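PDB 1X3L: glycerate 2-kinase from Pyrococcus horikoshii, which catalyses the ATP-dependent phosphorylation of D-glycerate to 2-phosphoglycerate, and can also use other nucleotides or pyrophosphate as phosphate donor. Local coordinates for residues 111-116 with 137-142; 125-130 with 208-213. All blocks are in the same frame, centred on the assembly; numbering follows the deposited sequence.

Contact 1: 111-116 with 137-142; sequences EALSIL and FELPEE
F137 meets A112 and L139 meets L113: two pairs of apolar side chains pack the loop after helix 133-136 against helix 103-118. F137 is the first residue past its helix to abandon helical backbone angles. Its CG stands anti to the backbone N (chi1 -166°), which carries the ring toward the helix. Followed outward, CB, CG and both CD atoms remain beyond touching distance of segment 111-116; the work is done at the far end. F137 CE1 lies 3.5 Å from A112 CB, and F137 CZ is 3.4 Å from it. The methyl sits at the ring edge, near its plane, and not over a face. Alanine suits this site because its short side chain lets a large aromatic ring come up close to the helix.

One residue along the helix, L113 sends its CG out beside its own backbone N (chi1 -55°). L113 CD1 comes to 3.5 Å from L139 CD2, one terminal methyl against another, with the two leucine side chains crossing at a slant. No hydrogen bond spans the two segments. Polar needs are met on the loop itself: the buried carboxylate of E138 forms a salt bridge with K177 through OE1, while OE2 bonds S174 OG and takes a weak bond from L139 N. Backbone bonds from L139 to K175 and from E141 to I173 anchor the loop further.

L139 also leans on I106, A109 and K110, earlier in helix 103-118, and L113 packs against V176 and M184. A112 rests on I54 of strand 51-56. In this Rossmann-like alpha/beta fold, helix 103-118 covers the parallel sheet, and F137 joins loop, helix and sheet by reaching L56 of strand 51-56 and V79 of strand 75-81.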
loop_
_atom_site.group_PDB
_atom_site.type_symbol
_atom_site.label_atom_id
_atom_site.label_comp_id
_atom_site.label_asym_id
_atom_site.label_seq_id
_atom_site.Cartn_x
_atom_site.Cartn_y
_atom_site.Cartn_z
ATOM N N GLU A 111 20.829 -1.051 13.654
ATOM C CA GLU A 111 20.139 -0.734 14.899
ATOM C C GLU A 111 19.094 -1.807 15.189
ATOM O O GLU A 111 18.913 -2.216 16.337
ATOM C CB GLU A 111 19.450 0.629 14.795
ATOM C CG GLU A 111 20.388 1.812 14.896
ATOM C CD GLU A 111 20.873 2.051 16.315
ATOM O OE1 GLU A 111 21.451 1.123 16.920
ATOM O OE2 GLU A 111 20.674 3.173 16.824
ATOM N N ALA A 112 18.406 -2.257 14.143
ATOM C CA ALA A 112 17.383 -3.286 14.298
ATOM C C ALA A 112 17.994 -4.619 14.736
ATOM O O ALA A 112 17.444 -5.302 15.597
ATOM C CB ALA A 112 16.613 -3.464 12.994
ATOM N N LEU A 113 19.127 -4.992 14.147
ATOM C CA LEU A 113 19.771 -6.252 14.517
ATOM C C LEU A 113 20.215 -6.199 15.976
ATOM O O LEU A 113 20.117 -7.186 16.706
ATOM C CB LEU A 113 20.986 -6.532 13.627
ATOM C CG LEU A 113 20.811 -6.550 12.106
ATOM C CD1 LEU A 113 21.944 -7.364 11.503
ATOM C CD2 LEU A 113 19.474 -7.149 11.721
ATOM N N SER A 114 20.704 -5.035 16.391
ATOM C CA SER A 114 21.151 -4.838 17.760
ATOM C C SER A 114 20.000 -5.126 18.718
ATOM O O SER A 114 20.173 -5.800 19.734
ATOM C CB SER A 114 21.635 -3.399 17.947
ATOM O OG SER A 114 21.867 -3.118 19.313
ATOM N N ILE A 115 18.821 -4.615 18.381
ATOM C CA ILE A 115 17.632 -4.816 19.197
ATOM C C ILE A 115 17.230 -6.289 19.251
ATOM O O ILE A 115 16.843 -6.795 20.305
ATOM C CB ILE A 115 16.454 -3.982 18.654
ATOM C CG1 ILE A 115 16.765 -2.494 18.835
ATOM C CG2 ILE A 115 15.154 -4.361 19.365
ATOM C CD1 ILE A 115 15.777 -1.574 18.164
ATOM N N LEU A 116 17.321 -6.973 18.115
ATOM C CA LEU A 116 16.960 -8.385 18.049
ATOM C C LEU A 116 17.988 -9.260 18.760
ATOM O O LEU A 116 17.694 -10.388 19.160
ATOM C CB LEU A 116 16.816 -8.825 16.592
ATOM C CG LEU A 116 15.629 -8.212 15.842
ATOM C CD1 LEU A 116 15.635 -8.683 14.395
ATOM C CD2 LEU A 116 14.333 -8.609 16.534
ATOM N N PHE A 137 15.479 0.504 4.724
ATOM C CA PHE A 137 15.955 -0.513 5.648
ATOM C C PHE A 137 16.743 -1.577 4.896
ATOM O O PHE A 137 16.163 -2.512 4.341
ATOM C CB PHE A 137 14.744 -1.144 6.329
ATOM C CG PHE A 137 15.070 -1.971 7.526
ATOM C CD1 PHE A 137 15.356 -1.369 8.747
ATOM C CD2 PHE A 137 15.038 -3.359 7.451
ATOM C CE1 PHE A 137 15.597 -2.143 9.881
ATOM C CE2 PHE A 137 15.280 -4.140 8.582
ATOM C CZ PHE A 137 15.557 -3.530 9.796
ATOM N N GLU A 138 18.064 -1.437 4.882
ATOM C CA GLU A 138 18.901 -2.392 4.173
ATOM C C GLU A 138 20.289 -2.575 4.772
ATOM O O GLU A 138 20.891 -1.643 5.303
ATOM C CB GLU A 138 19.024 -1.982 2.700
ATOM C CG GLU A 138 19.933 -2.885 1.870
ATOM C CD GLU A 138 19.571 -4.359 1.983
ATOM O OE1 GLU A 138 18.425 -4.726 1.660
ATOM O OE2 GLU A 138 20.435 -5.157 2.392
ATOM N N LEU A 139 20.777 -3.807 4.677
ATOM C CA LEU A 139 22.091 -4.186 5.169
ATOM C C LEU A 139 22.600 -5.299 4.255
ATOM O O LEU A 139 22.145 -6.437 4.337
ATOM C CB LEU A 139 21.994 -4.691 6.612
ATOM C CG LEU A 139 23.316 -5.072 7.284
ATOM C CD1 LEU A 139 24.262 -3.874 7.275
ATOM C CD2 LEU A 139 23.055 -5.539 8.709
ATOM N N PRO A 140 23.538 -4.975 3.353
ATOM C CA PRO A 140 24.106 -5.952 2.416
ATOM C C PRO A 140 24.802 -7.124 3.113
ATOM O O PRO A 140 25.247 -7.000 4.251
ATOM C CB PRO A 140 25.083 -5.112 1.592
ATOM C CG PRO A 140 24.473 -3.737 1.641
ATOM C CD PRO A 140 24.074 -3.628 3.089
ATOM N N GLU A 141 24.882 -8.260 2.425
ATOM C CA GLU A 141 25.538 -9.445 2.968
ATOM C C GLU A 141 27.041 -9.186 3.108
ATOM O O GLU A 141 27.541 -8.150 2.665
ATOM C CB GLU A 141 25.289 -10.650 2.061
ATOM C CG GLU A 141 23.924 -11.315 2.245
ATOM C CD GLU A 141 23.759 -11.962 3.616
ATOM O OE1 GLU A 141 24.782 -12.316 4.242
ATOM O OE2 GLU A 141 22.603 -12.135 4.066
ATOM N N GLU A 142 27.763 -10.131 3.703
ATOM C CA GLU A 142 29.197 -9.951 3.926
ATOM C C GLU A 142 30.020 -9.615 2.680
ATOM O O GLU A 142 29.844 -10.206 1.615
ATOM C CB GLU A 142 29.788 -11.180 4.636
ATOM C CG GLU A 142 30.137 -12.381 3.759
ATOM C CD GLU A 142 28.949 -12.958 3.020
ATOM O OE1 GLU A 142 27.821 -12.884 3.555
ATOM O OE2 GLU A 142 29.149 -13.501 1.908
#

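Contact 2: 125-130 with 208-213; sequences VFILIS and GPTVKD
I127 and I129 point from one face of strand 124-129 toward P209 and T210. The strand lies inside a parallel sheet of Rossmann-like order 3-2-1-4-5-6, between strands 51-56 and 188-194, and the loop 208-213 covers part of that face.

The apolar contacts come first. I127 CG2 approaches the methyl CG2 of T210 at 3.9 Å, the two side chains sliding past each other in opposite directions. I129 extends farther: its CD1 touches P209 CG at 4.0 Å, and the longer arm of isoleucine, with CG1 and CD1 extended (chi2 175°), supplies the reach. The rigid proline ring offers a compact apolar surface to I129. V191 on the neighbouring strand touches both I129 and T210.

The polar part belongs to threonine, whose two branches divide the labour. With chi1 at 70°, OG1 stands between the backbone N and the carbonyl carbon, while CG2, anti to the carbonyl carbon, is the branch that meets I127. Threonine fits here because it turns a methyl to I127 and still has a hydroxyl for a polar partner. T210 OG1 is hydrogen-bonded to N262 OD1 on strand 260-266, and the same T210 OG1 meets I129 CD1 tip to tip at 4.1 Å.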
loop_
_atom_site.group_PDB
_atom_site.type_symbol
_atom_site.label_atom_id
_atom_site.label_comp_id
_atom_site.label_asym_id
_atom_site.label_seq_id
_atom_site.Cartn_x
_atom_site.Cartn_y
_atom_site.Cartn_z
ATOM N N VAL A 125 8.477 -8.847 19.907
ATOM C CA VAL A 125 9.061 -7.850 19.015
ATOM C C VAL A 125 8.094 -7.476 17.899
ATOM O O VAL A 125 7.772 -8.302 17.044
ATOM C CB VAL A 125 10.364 -8.362 18.360
ATOM C CG1 VAL A 125 10.934 -7.291 17.438
ATOM C CG2 VAL A 125 11.381 -8.746 19.432
ATOM N N PHE A 126 7.632 -6.230 17.913
ATOM C CA PHE A 126 6.726 -5.733 16.883
ATOM C C PHE A 126 7.547 -5.293 15.676
ATOM O O PHE A 126 8.514 -4.544 15.817
ATOM C CB PHE A 126 5.934 -4.522 17.395
ATOM C CG PHE A 126 4.692 -4.876 18.156
ATOM C CD1 PHE A 126 3.517 -5.190 17.484
ATOM C CD2 PHE A 126 4.697 -4.895 19.545
ATOM C CE1 PHE A 126 2.360 -5.517 18.184
ATOM C CE2 PHE A 126 3.546 -5.221 20.258
ATOM C CZ PHE A 126 2.376 -5.532 19.578
ATOM N N ILE A 127 7.173 -5.768 14.495
ATOM C CA ILE A 127 7.854 -5.373 13.264
ATOM C C ILE A 127 6.781 -4.592 12.508
ATOM O O ILE A 127 5.775 -5.165 12.094
ATOM C CB ILE A 127 8.284 -6.595 12.425
ATOM C CG1 ILE A 127 9.161 -7.527 13.264
ATOM C CG2 ILE A 127 9.049 -6.132 11.190
ATOM C CD1 ILE A 127 10.496 -6.920 13.676
ATOM N N LEU A 128 6.985 -3.286 12.356
ATOM C CA LEU A 128 6.016 -2.423 11.688
ATOM C C LEU A 128 6.506 -2.070 10.283
ATOM O O LEU A 128 7.493 -1.353 10.112
ATOM C CB LEU A 128 5.791 -1.165 12.542
ATOM C CG LEU A 128 5.517 -1.440 14.033
ATOM C CD1 LEU A 128 5.257 -0.131 14.779
ATOM C CD2 LEU A 128 4.308 -2.367 14.179
ATOM N N ILE A 129 5.800 -2.573 9.276
ATOM C CA ILE A 129 6.196 -2.363 7.892
ATOM C C ILE A 129 5.240 -1.517 7.045
ATOM O O ILE A 129 4.023 -1.714 7.059
ATOM C CB ILE A 129 6.397 -3.729 7.195
ATOM C CG1 ILE A 129 7.301 -4.619 8.056
ATOM C CG2 ILE A 129 7.020 -3.529 5.815
ATOM C CD1 ILE A 129 7.477 -6.047 7.518
ATOM N N SER A 130 5.813 -0.572 6.306
ATOM C CA SER A 130 5.049 0.298 5.418
ATOM C C SER A 130 5.860 0.547 4.148
ATOM O O SER A 130 6.944 -0.016 3.981
ATOM C CB SER A 130 4.691 1.619 6.108
ATOM O OG SER A 130 5.821 2.227 6.707
ATOM N N GLY A 208 9.813 -8.302 1.549
ATOM C CA GLY A 208 9.461 -9.360 2.482
ATOM C C GLY A 208 10.496 -9.798 3.498
ATOM O O GLY A 208 10.925 -10.953 3.483
ATOM N N PRO A 209 10.903 -8.905 4.412
ATOM C CA PRO A 209 11.897 -9.240 5.434
ATOM C C PRO A 209 11.388 -10.234 6.486
ATOM O O PRO A 209 12.186 -10.838 7.203
ATOM C CB PRO A 209 12.244 -7.874 6.035
ATOM C CG PRO A 209 10.945 -7.123 5.913
ATOM C CD PRO A 209 10.499 -7.488 4.510
ATOM N N THR A 210 10.069 -10.407 6.575
ATOM C CA THR A 210 9.488 -11.336 7.551
ATOM C C THR A 210 8.603 -12.425 6.926
ATOM O O THR A 210 7.881 -13.132 7.636
ATOM C CB THR A 210 8.642 -10.592 8.619
ATOM O OG1 THR A 210 7.449 -10.073 8.015
ATOM C CG2 THR A 210 9.432 -9.442 9.225
ATOM N N VAL A 211 8.644 -12.558 5.605
ATOM C CA VAL A 211 7.851 -13.581 4.938
ATOM C C VAL A 211 8.757 -14.531 4.169
ATOM O O VAL A 211 9.887 -14.186 3.816
ATOM C CB VAL A 211 6.820 -12.970 3.956
ATOM C CG1 VAL A 211 5.791 -12.147 4.725
ATOM C CG2 VAL A 211 7.527 -12.116 2.926
ATOM N N LYS A 212 8.257 -15.729 3.903
ATOM C CA LYS A 212 9.041 -16.716 3.180
ATOM C C LYS A 212 9.454 -16.221 1.805
ATOM O O LYS A 212 8.800 -15.362 1.215
ATOM C CB LYS A 212 8.252 -18.021 3.033
ATOM C CG LYS A 212 7.921 -18.697 4.358
ATOM C CD LYS A 212 7.369 -20.106 4.149
ATOM C CE LYS A 212 6.020 -20.086 3.445
ATOM N NZ LYS A 212 5.010 -19.311 4.225
ATOM N N ASP A 213 10.565 -16.761 1.317
ATOM C CA ASP A 213 11.091 -16.445 -0.004
ATOM C C ASP A 213 11.489 -17.770 -0.647
ATOM O O ASP A 213 12.522 -18.352 -0.313
ATOM C CB ASP A 213 12.313 -15.530 0.078
ATOM C CG ASP A 213 13.077 -15.471 -1.236
ATOM O OD1 ASP A 213 12.438 -15.623 -2.302
ATOM O OD2 ASP A 213 14.311 -15.269 -1.215
#

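Overall arrangement
The segments alternate along the chain, 111-116 and 125-130 preceding 137-142 and 208-213, so the two contacts cross along the chain within one sheet-and-helix domain. Their centres are about 13 Å apart. Helix 103-118 is followed in the chain by strand 124-129, and the contacts touch where L116 CD2 packs 3.8 Å from V125 CG1. Neither contact is at K58 itself, by similarity a substrate-binding residue: its side chain is about 11 Å from that of F137 in contact 1 and about 10 Å from that of I129 in contact 2. The side chain of T210 is about 6 Å from a bound 1,2-ethanediol, probably from the crystallisation liquor, though such molecules often mark pockets.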